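Local coordinates for Nrps/pks (Streptomyces albus, PDB 4OPF), which probably handles acyl-chain intermediates as a ketosynthase domain of the hybrid NRPS/PKS assembly line that makes the natural product oxazolomycin, at residues A[7-12]-A[230-235]; A[155-160]-A[334-339]; A[163-168]-A[252-257]; A[390-395]-A[402-407]. All blocks are in the same frame, centred on the assembly; numbering follows the deposited sequence.

How the interactions relate
All four contacts belong to one thiolase-type ketosynthase fold and reach its large mixed sheet: interactions 1 and 4 pair its strands, interaction 3 lays helix 162-175 on it, and interaction 2 lies at the turn between strand 153-156 and that helix. Interactions 3 and 4 share neighbouring strands and stand about 9 Å apart between centres; Asn255 N lies 2.9 Å from Asn402 O, a probable hydrogen bond. Interaction 1 reaches interaction 3 through Leu232 CD1, 3.5 Å from Leu167 CD1. Interaction 2 holds Cys160, probably the active-site cysteine, about 21 Å from interaction 1, centre to centre. Its link to interaction 4 is direct: Cys160 O and Ser395 OG, 3.0 Å apart, form a weak hydrogen bond.

Interaction 1 of 4, residues A[7-12]-A[230-235]; sequences YDIAVV and LLLKPL
Leu232 meets both Ile9 and Val11, its CB 3.8 Å from Ile9 CG2 and its CD2 equally near Val11 CG2. With CG swung opposite the carbonyl carbon (chi1 -51°), Leu232 runs side by side with Val11, while Ile9 crosses it at a slant. Branched aliphatic chains suit this face because helix 162-175 covers it, Ala171 and Leu174 reaching Ile9. One residue further along, Val12 has CG1 opposite the carbonyl carbon (chi1 -53°), so CG2 falls between N and the carbonyl carbon, 3.7 Å from Leu231 CD2. The backbones pair as antiparallel neighbours in the large mixed sheet of the thiolase fold, where strand 9-17 runs between 226-234 and 247-256. Ala10 N donates to Lys233 O at 2.8 Å, and Lys233 N returns the bond to Ala10 O. Pro234 is tolerated because it faces Ile9 in a non-hydrogen-bonded pair, where pairing with this strand needs no N-H from it; it also occupies the N-cap of helix 235-241. Leu235 N, in the first turn, bonds to Asp8 O (2.9 Å), and Leu235 CB lies 3.8 Å from Asp8 CB. Leu235 CD1 reaches the small methyl of Ala10. Tyr7 extends alongside Pro234, its OH close to both CB and CG of the proline, and Ile9 CD1 lies in plane at the edge of its ring. The charged ends form salt bridges beyond the two strands, Asp8 with Lys250 and Lys233 with Asp243.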
loop_
_atom_site.group_PDB
_atom_site.type_symbol
_atom_site.label_atom_id
_atom_site.label_comp_id
_atom_site.label_asym_id
_atom_site.label_seq_id
_atom_site.Cartn_x
_atom_site.Cartn_y
_atom_site.Cartn_z
ATOM N N TYR A 7 -1.056 -16.034 -11.556
ATOM C CA TYR A 7 0.361 -15.793 -11.306
ATOM C C TYR A 7 0.746 -16.416 -9.945
ATOM O O TYR A 7 0.313 -15.933 -8.912
ATOM C CB TYR A 7 0.637 -14.274 -11.323
ATOM C CG TYR A 7 2.099 -13.926 -11.074
ATOM C CD1 TYR A 7 3.015 -13.924 -12.120
ATOM C CD2 TYR A 7 2.563 -13.595 -9.788
ATOM C CE1 TYR A 7 4.358 -13.631 -11.901
ATOM C CE2 TYR A 7 3.905 -13.301 -9.559
ATOM C CZ TYR A 7 4.792 -13.326 -10.602
ATOM O OH TYR A 7 6.108 -13.041 -10.414
ATOM N N ASP A 8 1.534 -17.481 -9.965
ATOM C CA ASP A 8 1.754 -18.319 -8.774
ATOM C C ASP A 8 2.939 -17.810 -7.930
ATOM O O ASP A 8 4.045 -17.642 -8.433
ATOM C CB ASP A 8 2.090 -19.724 -9.247
ATOM C CG ASP A 8 0.843 -20.519 -9.796
ATOM O OD1 ASP A 8 -0.287 -20.325 -9.336
ATOM O OD2 ASP A 8 1.052 -21.395 -10.639
ATOM N N ILE A 9 2.742 -17.652 -6.647
ATOM C CA ILE A 9 3.793 -17.102 -5.797
ATOM C C ILE A 9 4.109 -18.128 -4.745
ATOM O O ILE A 9 3.211 -18.533 -4.033
ATOM C CB ILE A 9 3.298 -15.798 -5.186
ATOM C CG1 ILE A 9 3.222 -14.701 -6.244
ATOM C CG2 ILE A 9 4.170 -15.328 -4.028
ATOM C CD1 ILE A 9 2.287 -13.571 -5.800
ATOM N N ALA A 10 5.378 -18.539 -4.648
ATOM C CA ALA A 10 5.816 -19.473 -3.632
ATOM C C ALA A 10 6.088 -18.802 -2.284
ATOM O O ALA A 10 6.670 -17.723 -2.218
ATOM C CB ALA A 10 7.090 -20.156 -4.082
ATOM N N VAL A 11 5.663 -19.454 -1.215
ATOM C CA VAL A 11 6.104 -19.130 0.122
ATOM C C VAL A 11 7.379 -19.917 0.318
ATOM O O VAL A 11 7.304 -21.122 0.436
ATOM C CB VAL A 11 5.072 -19.571 1.137
ATOM C CG1 VAL A 11 5.558 -19.260 2.547
ATOM C CG2 VAL A 11 3.771 -18.866 0.844
ATOM N N VAL A 12 8.539 -19.262 0.282
ATOM C CA VAL A 12 9.789 -19.931 0.397
ATOM C C VAL A 12 10.379 -19.907 1.790
ATOM O O VAL A 12 11.414 -20.549 2.019
ATOM C CB VAL A 12 10.826 -19.426 -0.620
ATOM C CG1 VAL A 12 10.254 -19.482 -2.028
ATOM C CG2 VAL A 12 11.324 -18.015 -0.302
ATOM N N LEU A 230 6.483 -13.964 6.220
ATOM C CA LEU A 230 6.653 -14.836 5.015
ATOM C C LEU A 230 7.679 -14.232 4.084
ATOM O O LEU A 230 7.729 -12.996 3.934
ATOM C CB LEU A 230 5.366 -14.907 4.220
ATOM C CG LEU A 230 4.144 -15.267 5.026
ATOM C CD1 LEU A 230 2.953 -15.213 4.117
ATOM C CD2 LEU A 230 4.298 -16.649 5.665
ATOM N N LEU A 231 8.501 -15.079 3.479
ATOM C CA LEU A 231 9.302 -14.664 2.349
ATOM C C LEU A 231 8.667 -15.286 1.099
ATOM O O LEU A 231 8.465 -16.506 1.045
ATOM C CB LEU A 231 10.775 -15.057 2.523
ATOM C CG LEU A 231 11.722 -14.702 1.344
ATOM C CD1 LEU A 231 11.944 -13.222 1.167
ATOM C CD2 LEU A 231 13.091 -15.335 1.495
ATOM N N LEU A 232 8.410 -14.452 0.098
ATOM C CA LEU A 232 7.749 -14.818 -1.144
ATOM C C LEU A 232 8.583 -14.563 -2.373
ATOM O O LEU A 232 9.290 -13.556 -2.462
ATOM C CB LEU A 232 6.506 -13.996 -1.295
ATOM C CG LEU A 232 5.538 -13.954 -0.128
ATOM C CD1 LEU A 232 4.341 -13.084 -0.448
ATOM C CD2 LEU A 232 5.042 -15.332 0.254
ATOM N N LYS A 233 8.464 -15.440 -3.344
ATOM C CA LYS A 233 9.091 -15.281 -4.669
ATOM C C LYS A 233 8.128 -15.840 -5.743
ATOM O O LYS A 233 7.345 -16.736 -5.458
ATOM C CB LYS A 233 10.342 -16.140 -4.765
ATOM C CG LYS A 233 11.521 -15.654 -3.976
ATOM C CD LYS A 233 12.723 -16.603 -4.017
ATOM C CE LYS A 233 13.371 -16.654 -5.379
ATOM N NZ LYS A 233 14.797 -17.046 -5.175
ATOM N N PRO A 234 8.285 -15.430 -6.980
ATOM C CA PRO A 234 7.503 -16.061 -8.051
ATOM C C PRO A 234 7.833 -17.564 -8.101
ATOM O O PRO A 234 9.010 -17.954 -7.924
ATOM C CB PRO A 234 8.031 -15.357 -9.319
ATOM C CG PRO A 234 8.641 -14.056 -8.832
ATOM C CD PRO A 234 9.245 -14.444 -7.505
ATOM N N LEU A 235 6.821 -18.401 -8.252
ATOM C CA LEU A 235 7.038 -19.868 -8.230
ATOM C C LEU A 235 8.101 -20.354 -9.219
ATOM O O LEU A 235 8.945 -21.166 -8.863
ATOM C CB LEU A 235 5.750 -20.610 -8.479
ATOM C CG LEU A 235 5.810 -22.140 -8.493
ATOM C CD1 LEU A 235 6.336 -22.690 -7.173
ATOM C CD2 LEU A 235 4.426 -22.758 -8.772
#

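Interaction 2 of 4, residues A[155-160]-A[334-339]; sequences VVDTAC and PQCAEG
The carboxylate of Glu338 turns one face to Cys160: Cys160 O sits almost straight above Glu338 CD, at 4.0 Å, and Cys160 CB lies on the same side, 3.6 Å from Glu338 OE2. The carboxylate of Asp157 has Cys336 SG above its plane, 3.7 Å from OD1. That same oxygen accepts from Ala159 N (3.0 Å), met nearly along its C-O axis, which closes an Asx turn, and it also forms a salt bridge with Arg114. Were Asp157 an alanine, Arg114 would probably be left without its charged mate and the Ala159 amide without its acceptor, freeing the turn to shift. Where the backbones meet, Cys160 CA-H points at Gln335 O (3.3 Å) and Cys336 CA-H at Ala159 O. No direct hydrogen bond crosses; instead a water donates to Cys160 O (2.6 Å) and Cys336 O while accepting from Gly339 N. Having no side chain, Gly339 sets nothing between itself and Cys160 O. Cys160 belongs to the Thr-Ala-Cys-Ser-Ser signature leading into helix 162-175 and touches His333, consistent with the nucleophile site of a ketosynthase.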
loop_
_atom_site.group_PDB
_atom_site.type_symbol
_atom_site.label_atom_id
_atom_site.label_comp_id
_atom_site.label_asym_id
_atom_site.label_seq_id
_atom_site.Cartn_x
_atom_site.Cartn_y
_atom_site.Cartn_z
ATOM N N VAL A 155 4.026 0.020 5.120
ATOM C CA VAL A 155 3.256 -0.442 6.209
ATOM C C VAL A 155 1.791 -0.115 5.911
ATOM O O VAL A 155 1.488 1.019 5.519
ATOM C CB VAL A 155 3.599 0.311 7.510
ATOM C CG1 VAL A 155 2.706 -0.163 8.645
ATOM C CG2 VAL A 155 5.023 0.085 7.910
ATOM N N VAL A 156 0.900 -1.052 6.234
ATOM C CA VAL A 156 -0.528 -0.809 6.154
ATOM C C VAL A 156 -1.220 -1.117 7.452
ATOM O O VAL A 156 -0.918 -2.098 8.123
ATOM C CB VAL A 156 -1.192 -1.564 4.986
ATOM C CG1 VAL A 156 -0.663 -1.001 3.683
ATOM C CG2 VAL A 156 -0.866 -3.016 5.005
ATOM N N ASP A 157 -2.171 -0.264 7.804
ATOM C CA ASP A 157 -3.049 -0.574 8.936
ATOM C C ASP A 157 -4.552 -0.564 8.527
ATOM O O ASP A 157 -5.124 0.487 8.311
ATOM C CB ASP A 157 -2.805 0.385 10.086
ATOM C CG ASP A 157 -3.760 0.139 11.257
ATOM O OD1 ASP A 157 -4.584 -0.853 11.276
ATOM O OD2 ASP A 157 -3.619 0.951 12.188
ATOM N N THR A 158 -5.121 -1.754 8.333
ATOM C CA THR A 158 -6.546 -1.904 8.026
ATOM C C THR A 158 -7.085 -2.898 9.030
ATOM O O THR A 158 -7.910 -3.753 8.706
ATOM C CB THR A 158 -6.800 -2.416 6.586
ATOM O OG1 THR A 158 -6.045 -3.591 6.343
ATOM C CG2 THR A 158 -6.432 -1.395 5.520
ATOM N N ALA A 159 -6.627 -2.755 10.270
ATOM C CA ALA A 159 -7.074 -3.570 11.412
ATOM C C ALA A 159 -6.812 -5.033 11.137
ATOM O O ALA A 159 -5.673 -5.386 10.725
ATOM C CB ALA A 159 -8.540 -3.270 11.761
ATOM N N CYS A 160 -7.826 -5.899 11.265
ATOM C CA CYS A 160 -7.572 -7.341 11.228
ATOM C C CYS A 160 -7.168 -7.827 9.852
ATOM O O CYS A 160 -6.526 -8.887 9.722
ATOM C CB CYS A 160 -8.797 -8.123 11.738
ATOM S SG CYS A 160 -10.258 -7.965 10.670
ATOM N N PRO A 334 -5.528 -11.638 17.198
ATOM C CA PRO A 334 -4.259 -10.882 17.137
ATOM C C PRO A 334 -4.279 -9.601 16.306
ATOM O O PRO A 334 -3.234 -9.200 15.807
ATOM C CB PRO A 334 -3.259 -11.889 16.552
ATOM C CG PRO A 334 -4.039 -13.060 16.094
ATOM C CD PRO A 334 -5.520 -12.810 16.314
ATOM N N GLN A 335 -5.431 -8.951 16.202
ATOM C CA GLN A 335 -5.599 -7.678 15.515
ATOM C C GLN A 335 -4.861 -7.645 14.138
ATOM O O GLN A 335 -5.171 -8.451 13.264
ATOM C CB GLN A 335 -5.159 -6.549 16.447
ATOM C CG GLN A 335 -5.550 -6.769 17.896
ATOM C CD GLN A 335 -7.016 -6.503 18.141
ATOM O OE1 GLN A 335 -7.519 -5.434 17.790
ATOM N NE2 GLN A 335 -7.720 -7.472 18.753
ATOM N N CYS A 336 -3.836 -6.783 13.954
ATOM C CA CYS A 336 -3.143 -6.660 12.634
ATOM C C CYS A 336 -2.448 -7.920 12.217
ATOM O O CYS A 336 -2.202 -8.148 11.071
ATOM C CB CYS A 336 -2.154 -5.439 12.614
ATOM S SG CYS A 336 -3.040 -3.846 12.807
ATOM N N ALA A 337 -2.064 -8.736 13.162
ATOM C CA ALA A 337 -1.496 -10.023 12.825
ATOM C C ALA A 337 -2.526 -11.164 12.559
ATOM O O ALA A 337 -2.128 -12.324 12.397
ATOM C CB ALA A 337 -0.566 -10.448 13.966
ATOM N N GLU A 338 -3.823 -10.877 12.571
ATOM C CA GLU A 338 -4.848 -11.965 12.486
ATOM C C GLU A 338 -4.722 -12.693 11.176
ATOM O O GLU A 338 -4.781 -13.961 11.131
ATOM C CB GLU A 338 -6.309 -11.434 12.633
ATOM C CG GLU A 338 -7.434 -12.478 12.393
ATOM C CD GLU A 338 -8.185 -12.325 11.050
ATOM O OE1 GLU A 338 -7.767 -12.921 10.029
ATOM O OE2 GLU A 338 -9.226 -11.631 10.998
ATOM N N GLY A 339 -4.628 -11.906 10.106
ATOM C CA GLY A 339 -4.524 -12.482 8.801
ATOM C C GLY A 339 -3.289 -13.341 8.686
ATOM O O GLY A 339 -3.291 -14.351 7.969
HETATM O O HOH W 1 -3.985 -9.283 9.429
#

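Interaction 3 of 4, residues A[163-168]-A[252-257]; sequences ALVALH and IAVNND
A fully extended first torsion (chi1 -179°) carries the His168 imidazole out from the helix to Val254, and Ile252 CG1 takes the same course (chi1 177°) back toward the helix. This is the thiolase fold's buried helix 162-175 lying across strand 247-256 of the large sheet; the axes of helix 163-168 and strand 252-256 come within 8.2 Å. Val254 CG2 rests over one face of the His168 ring, 3.9 Å from its centroid and 28° off the normal, a CH-pi contact; beta-branched valine presents a rigid methyl for it. A histidine suits the place because it offers that flat face and also a polar end: this helix residue packs on the sheet through its ring and reaches the second subunit through NE2, hydrogen-bonded to Asp178 there. If His168 were a leucine, that Asp178 would probably lose its hydrogen-bonding mate and Val254 CG2 the ring face it rests on. Val165 adds a looser apolar touch, its CG2 4.3 Å from Val254 CG1. Ile252 is long enough to reach past His168 into the helix surface, where its CD1 sits 3.8 Å from Leu167 CD2 and 3.3 Å from the carbonyl oxygen of Leu164, which also accepts the helix bond from His168 N.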
loop_
_atom_site.group_PDB
_atom_site.type_symbol
_atom_site.label_atom_id
_atom_site.label_comp_id
_atom_site.label_asym_id
_atom_site.label_seq_id
_atom_site.Cartn_x
_atom_site.Cartn_y
_atom_site.Cartn_z
ATOM N N ALA A 163 -2.538 -7.678 7.428
ATOM C CA ALA A 163 -1.536 -8.594 6.858
ATOM C C ALA A 163 -1.920 -9.166 5.495
ATOM O O ALA A 163 -1.045 -9.393 4.646
ATOM C CB ALA A 163 -1.217 -9.738 7.819
ATOM N N LEU A 164 -3.211 -9.421 5.279
ATOM C CA LEU A 164 -3.702 -9.779 3.957
ATOM C C LEU A 164 -3.640 -8.635 2.975
ATOM O O LEU A 164 -3.352 -8.846 1.769
ATOM C CB LEU A 164 -5.128 -10.334 3.999
ATOM C CG LEU A 164 -5.338 -11.659 4.718
ATOM C CD1 LEU A 164 -6.710 -12.228 4.400
ATOM C CD2 LEU A 164 -4.365 -12.653 4.189
ATOM N N VAL A 165 -3.866 -7.420 3.429
ATOM C CA VAL A 165 -3.687 -6.284 2.522
ATOM C C VAL A 165 -2.225 -6.127 2.159
ATOM O O VAL A 165 -1.868 -5.871 0.999
ATOM C CB VAL A 165 -4.257 -5.004 3.154
ATOM C CG1 VAL A 165 -3.957 -3.798 2.319
ATOM C CG2 VAL A 165 -5.757 -5.164 3.315
ATOM N N ALA A 166 -1.340 -6.318 3.148
ATOM C CA ALA A 166 0.131 -6.293 2.855
ATOM C C ALA A 166 0.487 -7.412 1.865
ATOM O O ALA A 166 1.231 -7.223 0.916
ATOM C CB ALA A 166 0.933 -6.478 4.179
ATOM N N LEU A 167 -0.077 -8.590 2.072
ATOM C CA LEU A 167 0.101 -9.709 1.103
ATOM C C LEU A 167 -0.346 -9.379 -0.361
ATOM O O LEU A 167 0.313 -9.716 -1.338
ATOM C CB LEU A 167 -0.615 -10.973 1.650
ATOM C CG LEU A 167 -0.423 -12.227 0.801
ATOM C CD1 LEU A 167 1.031 -12.615 0.733
ATOM C CD2 LEU A 167 -1.211 -13.377 1.424
ATOM N N HIS A 168 -1.440 -8.652 -0.482
ATOM C CA HIS A 168 -1.948 -8.189 -1.743
ATOM C C HIS A 168 -0.969 -7.181 -2.375
ATOM O O HIS A 168 -0.714 -7.264 -3.577
ATOM C CB HIS A 168 -3.292 -7.548 -1.489
ATOM C CG HIS A 168 -3.962 -7.028 -2.704
ATOM N ND1 HIS A 168 -4.251 -5.694 -2.874
ATOM C CD2 HIS A 168 -4.343 -7.643 -3.849
ATOM C CE1 HIS A 168 -4.844 -5.513 -4.036
ATOM N NE2 HIS A 168 -4.894 -6.680 -4.657
ATOM N N ILE A 252 -5.234 -13.480 -4.567
ATOM C CA ILE A 252 -5.616 -12.654 -3.427
ATOM C C ILE A 252 -6.357 -11.428 -3.923
ATOM O O ILE A 252 -5.997 -10.892 -4.976
ATOM C CB ILE A 252 -4.433 -12.325 -2.529
ATOM C CG1 ILE A 252 -4.901 -11.403 -1.422
ATOM C CG2 ILE A 252 -3.313 -11.684 -3.331
ATOM C CD1 ILE A 252 -3.994 -11.403 -0.277
ATOM N N ALA A 253 -7.426 -11.032 -3.223
ATOM C CA ALA A 253 -8.206 -9.885 -3.597
ATOM C C ALA A 253 -8.554 -9.086 -2.369
ATOM O O ALA A 253 -8.625 -9.646 -1.276
ATOM C CB ALA A 253 -9.475 -10.304 -4.264
ATOM N N VAL A 254 -8.745 -7.775 -2.568
ATOM C CA VAL A 254 -9.076 -6.830 -1.524
ATOM C C VAL A 254 -10.183 -5.957 -2.057
ATOM O O VAL A 254 -10.148 -5.555 -3.202
ATOM C CB VAL A 254 -7.868 -5.994 -1.145
ATOM C CG1 VAL A 254 -8.225 -4.850 -0.175
ATOM C CG2 VAL A 254 -6.817 -6.880 -0.523
ATOM N N ASN A 255 -11.130 -5.582 -1.225
ATOM C CA ASN A 255 -12.129 -4.596 -1.642
ATOM C C ASN A 255 -12.587 -3.850 -0.390
ATOM O O ASN A 255 -11.955 -3.952 0.681
ATOM C CB ASN A 255 -13.290 -5.236 -2.460
ATOM C CG ASN A 255 -14.268 -6.064 -1.596
ATOM O OD1 ASN A 255 -14.225 -6.035 -0.384
ATOM N ND2 ASN A 255 -15.170 -6.754 -2.242
ATOM N N ASN A 256 -13.610 -3.037 -0.536
ATOM C CA ASN A 256 -14.126 -2.232 0.552
ATOM C C ASN A 256 -15.644 -2.352 0.578
ATOM O O ASN A 256 -16.291 -2.352 -0.463
ATOM C CB ASN A 256 -13.802 -0.753 0.333
ATOM C CG ASN A 256 -13.899 0.038 1.600
ATOM O OD1 ASN A 256 -14.910 0.645 1.880
ATOM N ND2 ASN A 256 -12.839 0.027 2.385
ATOM N N ASP A 257 -16.209 -2.346 1.784
ATOM C CA ASP A 257 -17.646 -2.339 1.949
ATOM C C ASP A 257 -18.327 -1.110 1.361
ATOM O O ASP A 257 -19.544 -1.094 1.142
ATOM C CB ASP A 257 -17.977 -2.328 3.432
ATOM C CG ASP A 257 -17.734 -3.639 4.093
ATOM O OD1 ASP A 257 -17.697 -4.665 3.387
ATOM O OD2 ASP A 257 -17.576 -3.625 5.347
#

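Interaction 4 of 4, residues A[390-395]-A[402-407]; sequences LAAVSS and NAHAVL
Ser394 and His404 meet on one face of this antiparallel hairpin, and their contact is its tightest side-chain point: Ser394 OG lies at the ring edge, near the plane, and is hydrogen-bonded to His404 ND1 at 2.7 Å. His404 reaches there with CG anti to the backbone N (chi1 -172°), while Ser394 OG lies opposite its carbonyl carbon. Beside them Ala392 CB approaches His404 NE2 at 3.5 Å, a fit that a methyl allows and a longer chain would crowd. Three hydrogen-bonded pairs, Ala391 with Leu407, Val393 with Ala405 and Ser395 with Ala403, each exchange two N-H...O bonds, Leu407 N to Ala391 O being straight at 2.8 Å. Between them CA-H groups approach carbonyls, as at His404 CA and Val393 O, 3.3 Å apart.

The other face is slacker between the strands. Val393 CG2 reaches only to 4.1 Å from Leu407 CD1, and small alanines let neighbours close in: helix 338-352 covers Ala391, Val393 and Leu407, and Ile252 packs on Ala405. The partly exposed end is marked by Leu390, whose CD2 lies 3.6 Å from Leu407 O but touches Val406 CG1 only loosely. At the other end Ser395 OG makes weak hydrogen bonds to Cys160 O and Glu338 OE2, tying the hairpin to the probable active site round Cys160. His404 has both ring nitrogens engaged, ND1 by Ser394 and NE2 by Tyr314, and this pairing fixes the rotation of a buried ring and satisfies its polar atoms.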
loop_
_atom_site.group_PDB
_atom_site.type_symbol
_atom_site.label_atom_id
_atom_site.label_comp_id
_atom_site.label_asym_id
_atom_site.label_seq_id
_atom_site.Cartn_x
_atom_site.Cartn_y
_atom_site.Cartn_z
ATOM N N LEU A 390 -6.143 -27.269 -1.714
ATOM C CA LEU A 390 -6.419 -25.872 -1.845
ATOM C C LEU A 390 -7.226 -25.412 -0.630
ATOM O O LEU A 390 -8.117 -26.121 -0.160
ATOM C CB LEU A 390 -7.228 -25.583 -3.096
ATOM C CG LEU A 390 -6.449 -25.624 -4.402
ATOM C CD1 LEU A 390 -7.351 -26.034 -5.541
ATOM C CD2 LEU A 390 -5.876 -24.267 -4.770
ATOM N N ALA A 391 -6.851 -24.243 -0.130
ATOM C CA ALA A 391 -7.457 -23.597 1.011
ATOM C C ALA A 391 -7.528 -22.078 0.828
ATOM O O ALA A 391 -6.837 -21.495 -0.015
ATOM C CB ALA A 391 -6.678 -23.960 2.274
ATOM N N ALA A 392 -8.408 -21.443 1.576
ATOM C CA ALA A 392 -8.584 -20.008 1.503
ATOM C C ALA A 392 -8.627 -19.407 2.905
ATOM O O ALA A 392 -8.847 -20.123 3.912
ATOM C CB ALA A 392 -9.824 -19.637 0.752
ATOM N N VAL A 393 -8.375 -18.097 2.960
ATOM C CA VAL A 393 -8.289 -17.331 4.184
ATOM C C VAL A 393 -8.983 -16.018 3.970
ATOM O O VAL A 393 -8.753 -15.348 3.000
ATOM C CB VAL A 393 -6.853 -17.030 4.571
ATOM C CG1 VAL A 393 -6.817 -16.368 5.958
ATOM C CG2 VAL A 393 -6.040 -18.290 4.689
ATOM N N SER A 394 -9.838 -15.638 4.901
ATOM C CA SER A 394 -10.595 -14.434 4.821
ATOM C C SER A 394 -10.267 -13.526 5.955
ATOM O O SER A 394 -10.079 -13.976 7.083
ATOM C CB SER A 394 -12.062 -14.753 4.956
ATOM O OG SER A 394 -12.511 -15.402 3.782
ATOM N N SER A 395 -10.322 -12.231 5.690
ATOM C CA SER A 395 -10.307 -11.251 6.748
ATOM C C SER A 395 -11.162 -10.057 6.384
ATOM O O SER A 395 -10.864 -9.382 5.417
ATOM C CB SER A 395 -8.848 -10.814 6.970
ATOM O OG SER A 395 -8.785 -9.997 8.108
ATOM N N ASN A 402 -12.096 -5.714 3.154
ATOM C CA ASN A 402 -12.139 -7.130 3.098
ATOM C C ASN A 402 -11.033 -7.673 2.237
ATOM O O ASN A 402 -10.653 -7.063 1.207
ATOM C CB ASN A 402 -13.445 -7.584 2.458
ATOM C CG ASN A 402 -14.638 -6.949 3.076
ATOM O OD1 ASN A 402 -14.905 -7.130 4.251
ATOM N ND2 ASN A 402 -15.377 -6.203 2.298
ATOM N N ALA A 403 -10.557 -8.860 2.602
ATOM C CA ALA A 403 -9.528 -9.520 1.867
ATOM C C ALA A 403 -9.741 -11.015 1.885
ATOM O O ALA A 403 -10.250 -11.537 2.883
ATOM C CB ALA A 403 -8.194 -9.179 2.473
ATOM N N HIS A 404 -9.309 -11.693 0.818
ATOM C CA HIS A 404 -9.456 -13.130 0.725
ATOM C C HIS A 404 -8.345 -13.684 -0.134
ATOM O O HIS A 404 -8.039 -13.161 -1.195
ATOM C CB HIS A 404 -10.827 -13.444 0.101
ATOM C CG HIS A 404 -11.227 -14.894 0.110
ATOM N ND1 HIS A 404 -11.739 -15.530 1.223
ATOM C CD2 HIS A 404 -11.284 -15.806 -0.894
ATOM C CE1 HIS A 404 -12.024 -16.784 0.916
ATOM N NE2 HIS A 404 -11.796 -16.966 -0.369
ATOM N N ALA A 405 -7.707 -14.746 0.338
ATOM C CA ALA A 405 -6.580 -15.335 -0.352
ATOM C C ALA A 405 -6.837 -16.819 -0.559
ATOM O O ALA A 405 -7.399 -17.485 0.329
ATOM C CB ALA A 405 -5.315 -15.134 0.460
ATOM N N VAL A 406 -6.374 -17.328 -1.695
ATOM C CA VAL A 406 -6.453 -18.738 -2.071
ATOM C C VAL A 406 -5.040 -19.298 -2.203
ATOM O O VAL A 406 -4.226 -18.753 -2.925
ATOM C CB VAL A 406 -7.211 -18.905 -3.405
ATOM C CG1 VAL A 406 -7.279 -20.357 -3.824
ATOM C CG2 VAL A 406 -8.625 -18.376 -3.264
ATOM N N LEU A 407 -4.768 -20.393 -1.484
ATOM C CA LEU A 407 -3.478 -21.046 -1.407
ATOM C C LEU A 407 -3.545 -22.552 -1.766
ATOM O O LEU A 407 -4.597 -23.196 -1.561
ATOM C CB LEU A 407 -2.988 -20.884 -0.001
ATOM C CG LEU A 407 -2.757 -19.444 0.435
ATOM C CD1 LEU A 407 -3.247 -19.249 1.832
ATOM C CD2 LEU A 407 -1.258 -19.209 0.392
#